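Side-chain contacts in DNA processing protein DprA (Streptococcus pneumoniae, PDB 3UQZ), which binds single-stranded DNA cooperatively, protects it from nucleases and helps load the RecA recombinase onto it during natural transformation: residues 69-74 / 194-199; 78-83 / 99-104; 110-115 / 231-236; 134-139 / 275-280. All coordinates share one frame; numbering follows the deposited sequence.

How the contacts relate
All four contacts gather round the mixed sheet of the Rossmann-like domain. Contacts 1 and 2, centres about 17 Å apart, sit at the end carrying strands 73-75 and 94-99; contact 2 is nested inside the loop that contact 1 closes, and Phe74 packs against Cys80, Tyr81, Leu101 and Leu104. Contact 3 lies on strand 108-113 and contact 4 on its parallel neighbour 137-140, joined by a probable Val111 N to Val139 O bond; centres about 16 Å apart, their segments alternate. Contact 1's second segment falls after both open and before they close; contact 2 closes before either opens, yet touches contact 4 through Leu103 and Val137. Together they join loops and helices to one sheet.

Contact 1 (69-74 / 194-199); sequences QKFPSF and YGPGEQ
Lys70 lies alongside the ring of Pro196, the two side chains passing flank to flank and pointing opposite ways. The lysine keeps CG anti to its own nitrogen (chi1 -162°) and runs extended from there, which lays its aliphatic chain along the proline, the ammonium group continuing past it. Contact is made at two levels of that chain: CD of Lys70 is 3.8 Å from CG of Pro196 and equally close to CB, and CB of Lys70 comes to 4.0 Å from the same CG. The charged end makes a salt bridge from Lys70 NZ to Asp170.

Phe71 meets the proline more loosely. Pro196 CG lies at the edge of the phenyl ring, near its plane, with CD2 of Phe71 4.3 Å from it. One corner of the pyrrolidine ring is thus shared between a methylene chain and an aromatic edge, and no hydrogen bond joins the two segments.

What presents the proline is a type II beta turn from Gly195 to Glu198, with Pro196 and Gly197 in the middle. Its backbone bond, Glu198 N to Gly195 O, is weak, but the carboxylate of Glu198 folds back on the turn: OE2 accepts from Gly195 N at 3.1 Å, on its anti side and 26° out of the carboxylate plane. Asp170 also receives a bond from Gly197 N, serving both segments.

In the fold, this surface contact joins the linker between helix 61-69 and strand 73-75 to the loop leading from strand 189-192 to helix 204-215. Pro196 also touches Glu67 of helix 61-69, and Phe71 rests on Lys98 of strand 94-99.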
loop_
_atom_site.group_PDB
_atom_site.type_symbol
_atom_site.label_atom_id
_atom_site.label_comp_id
_atom_site.label_asym_id
_atom_site.label_seq_id
_atom_site.Cartn_x
_atom_site.Cartn_y
_atom_site.Cartn_z
ATOM N N GLN A 69 -33.372 -10.781 32.188
ATOM C CA GLN A 69 -34.073 -11.756 31.352
ATOM C C GLN A 69 -34.749 -11.207 30.086
ATOM O O GLN A 69 -35.135 -12.005 29.224
ATOM C CB GLN A 69 -35.015 -12.627 32.199
ATOM C CG GLN A 69 -34.255 -13.632 33.067
ATOM C CD GLN A 69 -35.128 -14.372 34.039
ATOM O OE1 GLN A 69 -36.077 -13.826 34.610
ATOM N NE2 GLN A 69 -34.783 -15.623 34.299
ATOM N N LYS A 70 -34.834 -9.857 29.942
ATOM C CA LYS A 70 -35.436 -9.189 28.774
ATOM C C LYS A 70 -34.834 -9.678 27.449
ATOM O O LYS A 70 -35.574 -9.925 26.507
ATOM C CB LYS A 70 -35.354 -7.657 28.888
ATOM C CG LYS A 70 -36.320 -6.950 27.959
ATOM C CD LYS A 70 -35.996 -5.488 27.751
ATOM C CE LYS A 70 -37.176 -4.786 27.125
ATOM N NZ LYS A 70 -36.920 -3.343 26.919
ATOM N N PHE A 71 -33.502 -9.838 27.394
ATOM C CA PHE A 71 -32.787 -10.365 26.231
ATOM C C PHE A 71 -31.913 -11.530 26.697
ATOM O O PHE A 71 -31.328 -11.434 27.790
ATOM C CB PHE A 71 -31.920 -9.279 25.546
ATOM C CG PHE A 71 -32.702 -8.138 24.939
ATOM C CD1 PHE A 71 -33.408 -8.309 23.751
ATOM C CD2 PHE A 71 -32.746 -6.896 25.559
ATOM C CE1 PHE A 71 -34.149 -7.257 23.203
ATOM C CE2 PHE A 71 -33.475 -5.843 25.000
ATOM C CZ PHE A 71 -34.160 -6.027 23.820
ATOM N N PRO A 72 -31.784 -12.622 25.889
ATOM C CA PRO A 72 -30.924 -13.747 26.307
ATOM C C PRO A 72 -29.449 -13.350 26.401
ATOM O O PRO A 72 -29.071 -12.262 25.956
ATOM C CB PRO A 72 -31.169 -14.815 25.226
ATOM C CG PRO A 72 -31.628 -14.060 24.050
ATOM C CD PRO A 72 -32.389 -12.877 24.565
ATOM N N SER A 73 -28.621 -14.224 26.997
ATOM C CA SER A 73 -27.204 -13.945 27.189
ATOM C C SER A 73 -26.372 -15.211 27.284
ATOM O O SER A 73 -26.912 -16.318 27.314
ATOM C CB SER A 73 -27.004 -13.091 28.444
ATOM O OG SER A 73 -27.601 -13.674 29.592
ATOM N N PHE A 74 -25.045 -15.033 27.293
ATOM C CA PHE A 74 -24.024 -16.061 27.476
ATOM C C PHE A 74 -22.789 -15.393 28.066
ATOM O O PHE A 74 -22.567 -14.200 27.833
ATOM C CB PHE A 74 -23.711 -16.839 26.180
ATOM C CG PHE A 74 -23.022 -16.074 25.069
ATOM C CD1 PHE A 74 -21.635 -16.104 24.937
ATOM C CD2 PHE A 74 -23.761 -15.335 24.143
ATOM C CE1 PHE A 74 -20.992 -15.376 23.929
ATOM C CE2 PHE A 74 -23.117 -14.614 23.129
ATOM C CZ PHE A 74 -21.738 -14.645 23.026
ATOM N N TYR A 194 -24.094 -4.196 26.910
ATOM C CA TYR A 194 -25.001 -3.274 27.574
ATOM C C TYR A 194 -26.416 -3.798 27.742
ATOM O O TYR A 194 -26.975 -4.423 26.847
ATOM C CB TYR A 194 -24.958 -1.905 26.872
ATOM C CG TYR A 194 -23.530 -1.484 26.595
ATOM C CD1 TYR A 194 -22.687 -1.087 27.633
ATOM C CD2 TYR A 194 -22.981 -1.605 25.324
ATOM C CE1 TYR A 194 -21.341 -0.805 27.405
ATOM C CE2 TYR A 194 -21.639 -1.313 25.083
ATOM C CZ TYR A 194 -20.827 -0.900 26.126
ATOM O OH TYR A 194 -19.501 -0.633 25.909
ATOM N N GLY A 195 -26.967 -3.557 28.920
ATOM C CA GLY A 195 -28.299 -4.005 29.295
ATOM C C GLY A 195 -29.412 -3.149 28.730
ATOM O O GLY A 195 -29.140 -2.145 28.067
ATOM N N PRO A 196 -30.687 -3.515 28.997
ATOM C CA PRO A 196 -31.816 -2.751 28.435
ATOM C C PRO A 196 -31.817 -1.243 28.680
ATOM O O PRO A 196 -31.521 -0.784 29.785
ATOM C CB PRO A 196 -33.038 -3.435 29.050
ATOM C CG PRO A 196 -32.584 -4.833 29.335
ATOM C CD PRO A 196 -31.162 -4.681 29.771
ATOM N N GLY A 197 -32.115 -0.483 27.635
ATOM C CA GLY A 197 -32.214 0.968 27.708
ATOM C C GLY A 197 -30.932 1.773 27.768
ATOM O O GLY A 197 -31.003 3.000 27.865
ATOM N N GLU A 198 -29.749 1.116 27.699
ATOM C CA GLU A 198 -28.452 1.802 27.739
ATOM C C GLU A 198 -28.210 2.628 26.477
ATOM O O GLU A 198 -28.414 2.146 25.360
ATOM C CB GLU A 198 -27.291 0.844 28.045
ATOM C CG GLU A 198 -27.337 0.289 29.458
ATOM C CD GLU A 198 -25.993 0.023 30.108
ATOM O OE1 GLU A 198 -25.210 0.989 30.262
ATOM O OE2 GLU A 198 -25.745 -1.138 30.511
ATOM N N GLN A 199 -27.794 3.882 26.677
ATOM C CA GLN A 199 -27.600 4.906 25.654
ATOM C C GLN A 199 -26.245 4.900 24.924
ATOM O O GLN A 199 -25.248 4.447 25.496
ATOM C CB GLN A 199 -27.870 6.301 26.281
ATOM C CG GLN A 199 -29.321 6.548 26.704
ATOM C CD GLN A 199 -30.300 6.354 25.581
ATOM O OE1 GLN A 199 -31.033 5.365 25.555
ATOM N NE2 GLN A 199 -30.319 7.278 24.623
#

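Contact 2 (78-83 / 99-104); sequences DDCYPW and GNLDLL
Cys80 and Pro82 meet Leu101 and Leu104 entirely through a sulfur, methyl and ring-methylene groups and one backbone carbonyl, and no hydrogen bond crosses between the two segments. Each segment has a turn closed within itself: a type I beta turn from Asp78 to Tyr81 in one, and in the other an Asx turn at Asn100 leading into a 3-10 segment from Leu101. Both belong to the antiparallel end of the Rossmann-like domain, the first following strand 73-75 and the second strand 94-99.

With SG between the backbone nitrogen and the carbonyl carbon (chi1 74°), Cys80 presents its sulfur to one methyl of Leu101, SG of Cys80 and CD1 of Leu101 being 4.1 Å apart. Leu104 works the other part of the contact: its CD1 is 4.2 Å from CD of Pro82 and touches the Cys80 carbonyl oxygen at a similar separation. The two leucines are three residues apart, one turn of the 3-10 segment, which carries both toward the 78-83 loop; Leu104 N bonds back to Leu101 O.

Behind them, Phe74 is a shared neighbour, and Leu189 of strand 189-192 backs the leucines. The partly buried cluster joins the loop before helix 83-86 to the sheet.

At the start of the 3-10 segment Asn100 OD1 accepts from Asp102 N at 3.2 Å, the donor standing above the carbonyl plane, 75° out of it.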
loop_
_atom_site.group_PDB
_atom_site.type_symbol
_atom_site.label_atom_id
_atom_site.label_comp_id
_atom_site.label_asym_id
_atom_site.label_seq_id
_atom_site.Cartn_x
_atom_site.Cartn_y
_atom_site.Cartn_z
ATOM N N ASP A 78 -19.703 -20.158 29.775
ATOM C CA ASP A 78 -20.467 -20.987 28.845
ATOM C C ASP A 78 -19.645 -21.551 27.694
ATOM O O ASP A 78 -18.689 -20.925 27.242
ATOM C CB ASP A 78 -21.711 -20.234 28.343
ATOM C CG ASP A 78 -22.701 -19.878 29.452
ATOM O OD1 ASP A 78 -22.889 -20.707 30.378
ATOM O OD2 ASP A 78 -23.287 -18.780 29.396
ATOM N N ASP A 79 -20.039 -22.747 27.230
ATOM C CA ASP A 79 -19.413 -23.523 26.152
ATOM C C ASP A 79 -19.445 -22.804 24.805
ATOM O O ASP A 79 -18.524 -22.969 24.003
ATOM C CB ASP A 79 -20.103 -24.902 25.992
ATOM C CG ASP A 79 -20.578 -25.564 27.277
ATOM O OD1 ASP A 79 -21.524 -25.030 27.911
ATOM O OD2 ASP A 79 -20.055 -26.650 27.612
ATOM N N CYS A 80 -20.517 -22.042 24.546
ATOM C CA CYS A 80 -20.721 -21.337 23.288
ATOM C C CYS A 80 -19.819 -20.114 23.106
ATOM O O CYS A 80 -19.689 -19.614 21.980
ATOM C CB CYS A 80 -22.192 -20.983 23.101
ATOM S SG CYS A 80 -22.754 -19.628 24.150
ATOM N N TYR A 81 -19.218 -19.618 24.196
ATOM C CA TYR A 81 -18.335 -18.463 24.123
ATOM C C TYR A 81 -17.159 -18.779 23.163
ATOM O O TYR A 81 -16.458 -19.779 23.381
ATOM C CB TYR A 81 -17.842 -18.060 25.526
ATOM C CG TYR A 81 -17.215 -16.685 25.589
ATOM C CD1 TYR A 81 -17.947 -15.582 26.012
ATOM C CD2 TYR A 81 -15.872 -16.492 25.258
ATOM C CE1 TYR A 81 -17.360 -14.323 26.113
ATOM C CE2 TYR A 81 -15.284 -15.233 25.331
ATOM C CZ TYR A 81 -16.031 -14.152 25.764
ATOM O OH TYR A 81 -15.443 -12.917 25.850
ATOM N N PRO A 82 -16.993 -17.979 22.063
ATOM C CA PRO A 82 -15.916 -18.278 21.095
ATOM C C PRO A 82 -14.501 -18.103 21.639
ATOM O O PRO A 82 -14.187 -17.095 22.275
ATOM C CB PRO A 82 -16.232 -17.386 19.891
ATOM C CG PRO A 82 -17.105 -16.342 20.398
ATOM C CD PRO A 82 -17.776 -16.794 21.653
ATOM N N TRP A 83 -13.658 -19.115 21.383
ATOM C CA TRP A 83 -12.285 -19.211 21.860
ATOM C C TRP A 83 -11.368 -18.089 21.429
ATOM O O TRP A 83 -10.487 -17.730 22.200
ATOM C CB TRP A 83 -11.690 -20.586 21.530
ATOM C CG TRP A 83 -12.226 -21.733 22.351
ATOM C CD1 TRP A 83 -13.148 -21.673 23.357
ATOM C CD2 TRP A 83 -11.844 -23.113 22.240
ATOM N NE1 TRP A 83 -13.379 -22.930 23.863
ATOM C CE2 TRP A 83 -12.579 -23.831 23.208
ATOM C CE3 TRP A 83 -10.926 -23.813 21.431
ATOM C CZ2 TRP A 83 -12.422 -25.214 23.393
ATOM C CZ3 TRP A 83 -10.764 -25.175 21.626
ATOM C CH2 TRP A 83 -11.506 -25.861 22.595
ATOM N N GLY A 99 -30.799 -12.855 18.195
ATOM C CA GLY A 99 -30.593 -13.620 16.979
ATOM C C GLY A 99 -30.063 -15.027 17.169
ATOM O O GLY A 99 -30.262 -15.657 18.214
ATOM N N ASN A 100 -29.386 -15.520 16.123
ATOM C CA ASN A 100 -28.854 -16.865 16.022
ATOM C C ASN A 100 -27.398 -16.962 16.453
ATOM O O ASN A 100 -26.508 -16.446 15.764
ATOM C CB ASN A 100 -29.059 -17.387 14.586
ATOM C CG ASN A 100 -28.727 -18.836 14.355
ATOM O OD1 ASN A 100 -28.645 -19.666 15.279
ATOM N ND2 ASN A 100 -28.572 -19.170 13.088
ATOM N N LEU A 101 -27.153 -17.688 17.570
ATOM C CA LEU A 101 -25.813 -17.922 18.111
ATOM C C LEU A 101 -24.966 -18.830 17.228
ATOM O O LEU A 101 -23.760 -18.902 17.452
ATOM C CB LEU A 101 -25.874 -18.509 19.530
ATOM C CG LEU A 101 -26.148 -17.573 20.702
ATOM C CD1 LEU A 101 -25.962 -18.307 22.021
ATOM C CD2 LEU A 101 -25.241 -16.356 20.683
ATOM N N ASP A 102 -25.577 -19.533 16.250
ATOM C CA ASP A 102 -24.849 -20.444 15.360
ATOM C C ASP A 102 -23.806 -19.734 14.499
ATOM O O ASP A 102 -22.800 -20.342 14.131
ATOM C CB ASP A 102 -25.807 -21.273 14.495
ATOM C CG ASP A 102 -26.583 -22.338 15.258
ATOM O OD1 ASP A 102 -26.068 -22.823 16.302
ATOM O OD2 ASP A 102 -27.691 -22.707 14.800
ATOM N N LEU A 103 -24.020 -18.431 14.236
ATOM C CA LEU A 103 -23.118 -17.583 13.465
ATOM C C LEU A 103 -21.738 -17.478 14.118
ATOM O O LEU A 103 -20.754 -17.259 13.408
ATOM C CB LEU A 103 -23.735 -16.195 13.251
ATOM C CG LEU A 103 -24.661 -16.036 12.026
ATOM C CD1 LEU A 103 -26.024 -16.594 12.288
ATOM C CD2 LEU A 103 -24.868 -14.592 11.707
ATOM N N LEU A 104 -21.652 -17.715 15.448
ATOM C CA LEU A 104 -20.386 -17.697 16.192
ATOM C C LEU A 104 -19.544 -18.943 15.901
ATOM O O LEU A 104 -18.382 -18.986 16.293
ATOM C CB LEU A 104 -20.631 -17.585 17.710
ATOM C CG LEU A 104 -21.312 -16.337 18.271
ATOM C CD1 LEU A 104 -21.569 -16.506 19.781
ATOM C CD2 LEU A 104 -20.473 -15.071 18.021
#

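Contact 3 (110-115 / 231-236). With SO4 (sulfate ion), chain D.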
loop_
_atom_site.group_PDB
_atom_site.type_symbol
_atom_site.label_atom_id
_atom_site.label_comp_id
_atom_site.label_asym_id
_atom_site.label_seq_id
_atom_site.Cartn_x
_atom_site.Cartn_y
_atom_site.Cartn_z
ATOM N N ALA A 110 -13.612 -9.141 10.400
ATOM C CA ALA A 110 -14.064 -7.822 10.817
ATOM C C ALA A 110 -13.909 -6.817 9.648
ATOM O O ALA A 110 -13.059 -7.002 8.780
ATOM C CB ALA A 110 -13.267 -7.357 12.017
ATOM N N VAL A 111 -14.788 -5.808 9.596
ATOM C CA VAL A 111 -14.773 -4.746 8.586
ATOM C C VAL A 111 -14.981 -3.423 9.320
ATOM O O VAL A 111 -16.005 -3.229 9.982
ATOM C CB VAL A 111 -15.769 -4.931 7.402
ATOM C CG1 VAL A 111 -15.563 -3.844 6.347
ATOM C CG2 VAL A 111 -15.642 -6.311 6.763
ATOM N N VAL A 112 -13.969 -2.549 9.263
ATOM C CA VAL A 112 -13.992 -1.252 9.957
ATOM C C VAL A 112 -13.660 -0.110 9.000
ATOM O O VAL A 112 -13.023 -0.336 7.971
ATOM C CB VAL A 112 -13.136 -1.208 11.275
ATOM C CG1 VAL A 112 -13.647 -2.194 12.313
ATOM C CG2 VAL A 112 -11.657 -1.426 11.019
ATOM N N GLY A 113 -14.088 1.094 9.354
ATOM C CA GLY A 113 -13.824 2.282 8.555
ATOM C C GLY A 113 -14.625 3.512 8.910
ATOM O O GLY A 113 -15.451 3.495 9.821
ATOM N N SER A 114 -14.389 4.581 8.151
ATOM C CA SER A 114 -14.970 5.918 8.297
ATOM C C SER A 114 -16.476 5.941 8.474
ATOM O O SER A 114 -17.197 5.293 7.715
ATOM C CB SER A 114 -14.580 6.796 7.110
ATOM O OG SER A 114 -14.694 8.179 7.404
ATOM N N ARG A 115 -16.939 6.708 9.475
ATOM C CA ARG A 115 -18.353 6.948 9.783
ATOM C C ARG A 115 -18.917 7.838 8.651
ATOM O O ARG A 115 -20.050 7.647 8.222
ATOM C CB ARG A 115 -18.514 7.639 11.164
ATOM C CG ARG A 115 -19.105 6.783 12.291
ATOM C CD ARG A 115 -18.080 5.959 13.104
ATOM N NE ARG A 115 -18.596 5.601 14.436
ATOM C CZ ARG A 115 -18.194 4.578 15.199
ATOM N NH1 ARG A 115 -17.251 3.748 14.777
ATOM N NH2 ARG A 115 -18.741 4.378 16.382
ATOM N N LEU A 231 -8.490 3.141 12.840
ATOM C CA LEU A 231 -7.040 2.980 12.943
ATOM C C LEU A 231 -6.666 2.392 14.294
ATOM O O LEU A 231 -5.859 1.462 14.345
ATOM C CB LEU A 231 -6.339 4.332 12.709
ATOM C CG LEU A 231 -4.803 4.348 12.745
ATOM C CD1 LEU A 231 -4.209 3.765 11.487
ATOM C CD2 LEU A 231 -4.294 5.745 12.925
ATOM N N ILE A 232 -7.284 2.913 15.381
ATOM C CA ILE A 232 -7.086 2.462 16.767
ATOM C C ILE A 232 -7.455 0.971 16.906
ATOM O O ILE A 232 -6.683 0.213 17.496
ATOM C CB ILE A 232 -7.808 3.408 17.781
ATOM C CG1 ILE A 232 -7.105 4.791 17.834
ATOM C CG2 ILE A 232 -7.882 2.795 19.188
ATOM C CD1 ILE A 232 -7.959 5.973 18.331
ATOM N N THR A 233 -8.586 0.552 16.295
ATOM C CA THR A 233 -9.082 -0.831 16.262
ATOM C C THR A 233 -8.035 -1.745 15.592
ATOM O O THR A 233 -7.753 -2.823 16.110
ATOM C CB THR A 233 -10.457 -0.877 15.548
ATOM O OG1 THR A 233 -11.354 0.028 16.191
ATOM C CG2 THR A 233 -11.078 -2.248 15.531
ATOM N N CYS A 234 -7.449 -1.300 14.462
ATOM C CA CYS A 234 -6.450 -2.043 13.684
ATOM C C CYS A 234 -5.106 -2.133 14.379
ATOM O O CYS A 234 -4.468 -3.191 14.362
ATOM C CB CYS A 234 -6.316 -1.468 12.282
ATOM S SG CYS A 234 -7.795 -1.680 11.266
ATOM N N GLU A 235 -4.672 -1.031 14.993
ATOM C CA GLU A 235 -3.425 -1.006 15.745
ATOM C C GLU A 235 -3.519 -1.971 16.938
ATOM O O GLU A 235 -2.589 -2.745 17.155
ATOM C CB GLU A 235 -3.057 0.430 16.163
ATOM C CG GLU A 235 -2.579 1.282 14.992
ATOM C CD GLU A 235 -2.152 2.712 15.285
ATOM O OE1 GLU A 235 -2.784 3.372 16.144
ATOM O OE2 GLU A 235 -1.207 3.188 14.614
ATOM N N ARG A 236 -4.671 -1.995 17.641
ATOM C CA ARG A 236 -4.894 -2.926 18.750
ATOM C C ARG A 236 -5.079 -4.381 18.237
ATOM O O ARG A 236 -4.641 -5.316 18.909
ATOM C CB ARG A 236 -6.058 -2.461 19.655
ATOM C CG ARG A 236 -6.227 -3.252 20.974
ATOM C CD ARG A 236 -5.231 -2.848 22.054
ATOM N NE ARG A 236 -5.313 -3.699 23.241
ATOM C CZ ARG A 236 -4.560 -4.774 23.456
ATOM N NH1 ARG A 236 -3.658 -5.148 22.553
ATOM N NH2 ARG A 236 -4.697 -5.482 24.566
HETATM S S SO4 D . -14.110 6.998 12.519
HETATM O O1 SO4 D . -14.695 6.294 13.654
HETATM O O2 SO4 D . -13.324 8.147 13.008
HETATM O O3 SO4 D . -13.243 6.079 11.781
HETATM O O4 SO4 D . -15.165 7.478 11.638
#
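Val112 divides its two methyls between neighbouring residues of helix 229-239. CG2 meets the sulfur of Cys234, with CG2 of Val112 and SG of Cys234 3.9 Å apart; CG1 meets the methyl of Thr233, where CG1 of Val112 and CG2 of Thr233 are separated by 4.1 Å. The valine therefore touches two consecutive residues of the helix, its side chain running obliquely to that of the threonine.

Thr233 turns its two branches to different tasks. Its methyl lies anti to the backbone nitrogen and reaches the strand, while OG1, beside that nitrogen (chi1 -55°), bonds to the carbonyl of Gly229 one turn earlier. A buried hydroxyl is in this way satisfied within its own helix, and the face offered to Val112 is apolar. The Cys234 side chain also packs on Val221 of the adjacent strand and on Leu262 of helix 257-264.

This is helix-on-sheet packing in a Rossmann-like fold: strand 108-113 lies in the parallel part of the sheet, beside strands 137-140 and 218-222, and helix 229-239 covers its Val112 side.

Beyond Val112, at Arg115, a sulfate is bound, probably from the crystallisation liquor. Arg115 N donates to its O4 at 2.9 Å, with an N-H...O angle of 158°. The arginine chain, bent at chi2 (88°), passes close by: Arg115 CD is 3.4 Å from sulfate O1, whereas NH1 of Arg115 stays 3.8 Å from that oxygen, the guanidinium lying oblique to it.

Contact 4 (134-139 / 275-280)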
loop_
_atom_site.group_PDB
_atom_site.type_symbol
_atom_site.label_atom_id
_atom_site.label_comp_id
_atom_site.label_asym_id
_atom_site.label_seq_id
_atom_site.Cartn_x
_atom_site.Cartn_y
_atom_site.Cartn_z
ATOM N N ASN A 134 -19.087 -15.443 0.141
ATOM C CA ASN A 134 -19.784 -15.909 1.348
ATOM C C ASN A 134 -19.028 -16.944 2.197
ATOM O O ASN A 134 -19.648 -17.683 2.956
ATOM C CB ASN A 134 -21.216 -16.342 1.036
ATOM C CG ASN A 134 -22.101 -15.229 0.548
ATOM O OD1 ASN A 134 -21.875 -14.033 0.796
ATOM N ND2 ASN A 134 -23.156 -15.609 -0.135
ATOM N N GLU A 135 -17.698 -16.980 2.086
ATOM C CA GLU A 135 -16.846 -17.894 2.851
ATOM C C GLU A 135 -16.689 -17.442 4.315
ATOM O O GLU A 135 -16.350 -18.257 5.174
ATOM C CB GLU A 135 -15.452 -17.991 2.207
ATOM C CG GLU A 135 -15.361 -18.962 1.048
ATOM C CD GLU A 135 -14.550 -20.194 1.388
ATOM O OE1 GLU A 135 -13.302 -20.094 1.436
ATOM O OE2 GLU A 135 -15.165 -21.258 1.626
ATOM N N LEU A 136 -16.887 -16.136 4.589
ATOM C CA LEU A 136 -16.705 -15.553 5.923
ATOM C C LEU A 136 -17.909 -14.778 6.402
ATOM O O LEU A 136 -18.589 -14.131 5.610
ATOM C CB LEU A 136 -15.476 -14.610 5.936
ATOM C CG LEU A 136 -14.135 -15.200 5.518
ATOM C CD1 LEU A 136 -13.140 -14.111 5.151
ATOM C CD2 LEU A 136 -13.602 -16.114 6.569
ATOM N N VAL A 137 -18.137 -14.799 7.714
ATOM C CA VAL A 137 -19.192 -14.027 8.376
ATOM C C VAL A 137 -18.623 -12.607 8.541
ATOM O O VAL A 137 -17.499 -12.438 9.045
ATOM C CB VAL A 137 -19.610 -14.644 9.748
ATOM C CG1 VAL A 137 -20.607 -13.754 10.485
ATOM C CG2 VAL A 137 -20.180 -16.034 9.565
ATOM N N ILE A 138 -19.386 -11.605 8.089
ATOM C CA ILE A 138 -18.967 -10.206 8.166
ATOM C C ILE A 138 -19.319 -9.636 9.537
ATOM O O ILE A 138 -20.510 -9.477 9.867
ATOM C CB ILE A 138 -19.529 -9.362 6.978
ATOM C CG1 ILE A 138 -19.175 -9.960 5.577
ATOM C CG2 ILE A 138 -19.177 -7.868 7.089
ATOM C CD1 ILE A 138 -17.721 -10.326 5.288
ATOM N N VAL A 139 -18.278 -9.347 10.341
ATOM C CA VAL A 139 -18.470 -8.777 11.670
ATOM C C VAL A 139 -18.201 -7.277 11.619
ATOM O O VAL A 139 -17.123 -6.868 11.186
ATOM C CB VAL A 139 -17.644 -9.491 12.764
ATOM C CG1 VAL A 139 -17.999 -8.946 14.146
ATOM C CG2 VAL A 139 -17.849 -11.003 12.716
ATOM N N ASP A 275 -7.696 -11.572 -2.526
ATOM C CA ASP A 275 -6.489 -11.118 -1.833
ATOM C C ASP A 275 -6.596 -11.419 -0.341
ATOM O O ASP A 275 -5.603 -11.784 0.269
ATOM C CB ASP A 275 -6.263 -9.607 -2.048
ATOM C CG ASP A 275 -5.652 -9.187 -3.375
ATOM O OD1 ASP A 275 -5.228 -10.075 -4.146
ATOM O OD2 ASP A 275 -5.563 -7.974 -3.626
ATOM N N VAL A 276 -7.809 -11.273 0.237
ATOM C CA VAL A 276 -8.112 -11.546 1.651
ATOM C C VAL A 276 -8.046 -13.055 1.889
ATOM O O VAL A 276 -7.313 -13.504 2.770
ATOM C CB VAL A 276 -9.487 -10.944 2.099
ATOM C CG1 VAL A 276 -9.801 -11.287 3.562
ATOM C CG2 VAL A 276 -9.540 -9.431 1.868
ATOM N N LEU A 277 -8.782 -13.826 1.076
ATOM C CA LEU A 277 -8.848 -15.283 1.155
ATOM C C LEU A 277 -7.484 -15.934 1.027
ATOM O O LEU A 277 -7.210 -16.907 1.734
ATOM C CB LEU A 277 -9.845 -15.851 0.135
ATOM C CG LEU A 277 -11.311 -15.461 0.334
ATOM C CD1 LEU A 277 -12.152 -15.967 -0.789
ATOM C CD2 LEU A 277 -11.863 -15.971 1.660
ATOM N N ALA A 278 -6.605 -15.363 0.187
ATOM C CA ALA A 278 -5.250 -15.865 -0.025
ATOM C C ALA A 278 -4.400 -15.873 1.250
ATOM O O ALA A 278 -3.562 -16.763 1.393
ATOM C CB ALA A 278 -4.552 -15.052 -1.107
ATOM N N GLU A 279 -4.600 -14.882 2.164
ATOM C CA GLU A 279 -3.804 -14.730 3.393
ATOM C C GLU A 279 -4.538 -14.988 4.711
ATOM O O GLU A 279 -3.893 -14.957 5.768
ATOM C CB GLU A 279 -3.079 -13.360 3.468
ATOM C CG GLU A 279 -3.206 -12.429 2.272
ATOM C CD GLU A 279 -2.078 -12.457 1.254
ATOM O OE1 GLU A 279 -0.927 -12.782 1.632
ATOM O OE2 GLU A 279 -2.337 -12.099 0.081
ATOM N N PHE A 280 -5.865 -15.235 4.659
ATOM C CA PHE A 280 -6.719 -15.453 5.834
ATOM C C PHE A 280 -6.401 -16.730 6.636
ATOM O O PHE A 280 -6.233 -17.802 6.052
ATOM C CB PHE A 280 -8.204 -15.408 5.435
ATOM C CG PHE A 280 -9.151 -15.202 6.595
ATOM C CD1 PHE A 280 -9.469 -13.925 7.036
ATOM C CD2 PHE A 280 -9.730 -16.291 7.246
ATOM C CE1 PHE A 280 -10.329 -13.738 8.115
ATOM C CE2 PHE A 280 -10.578 -16.103 8.336
ATOM C CZ PHE A 280 -10.885 -14.827 8.751
#
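Leu136 lays both its methyls over one face of the Phe280 ring, the two side chains coming from opposite directions. CD1 of Leu136 stands above the ring centre, about 4.0 Å from its plane; CD2 makes the CH-pi contact, 3.9 Å from the Phe280 centroid and 28° off the normal. Here the Rossmann-like sheet meets the last helix of the chain: Leu136 immediately precedes parallel strand 137-140, and Phe280 lies at the end of that helix.

Phe280 has CG anti to its backbone nitrogen (chi1 -162°), which carries the ring back toward the sheet. There it also packs on Val109 and Phe245, residues of strands 108-113 and 243-246, and meets Phe282 edge-to-face. Leu136 shares the Val109 neighbour, so the leucine and the phenyl ring form a common apolar patch that covers this part of the sheet.

Three residues earlier, Leu277 extends the contact outward to the surface. Its CD2 reaches two residues of the loop at once: it lies 4.2 Å from CD1 of Leu136 and just as far from CB of Glu135. Glu135 touches the helix through its CB, against CD2 of Leu277.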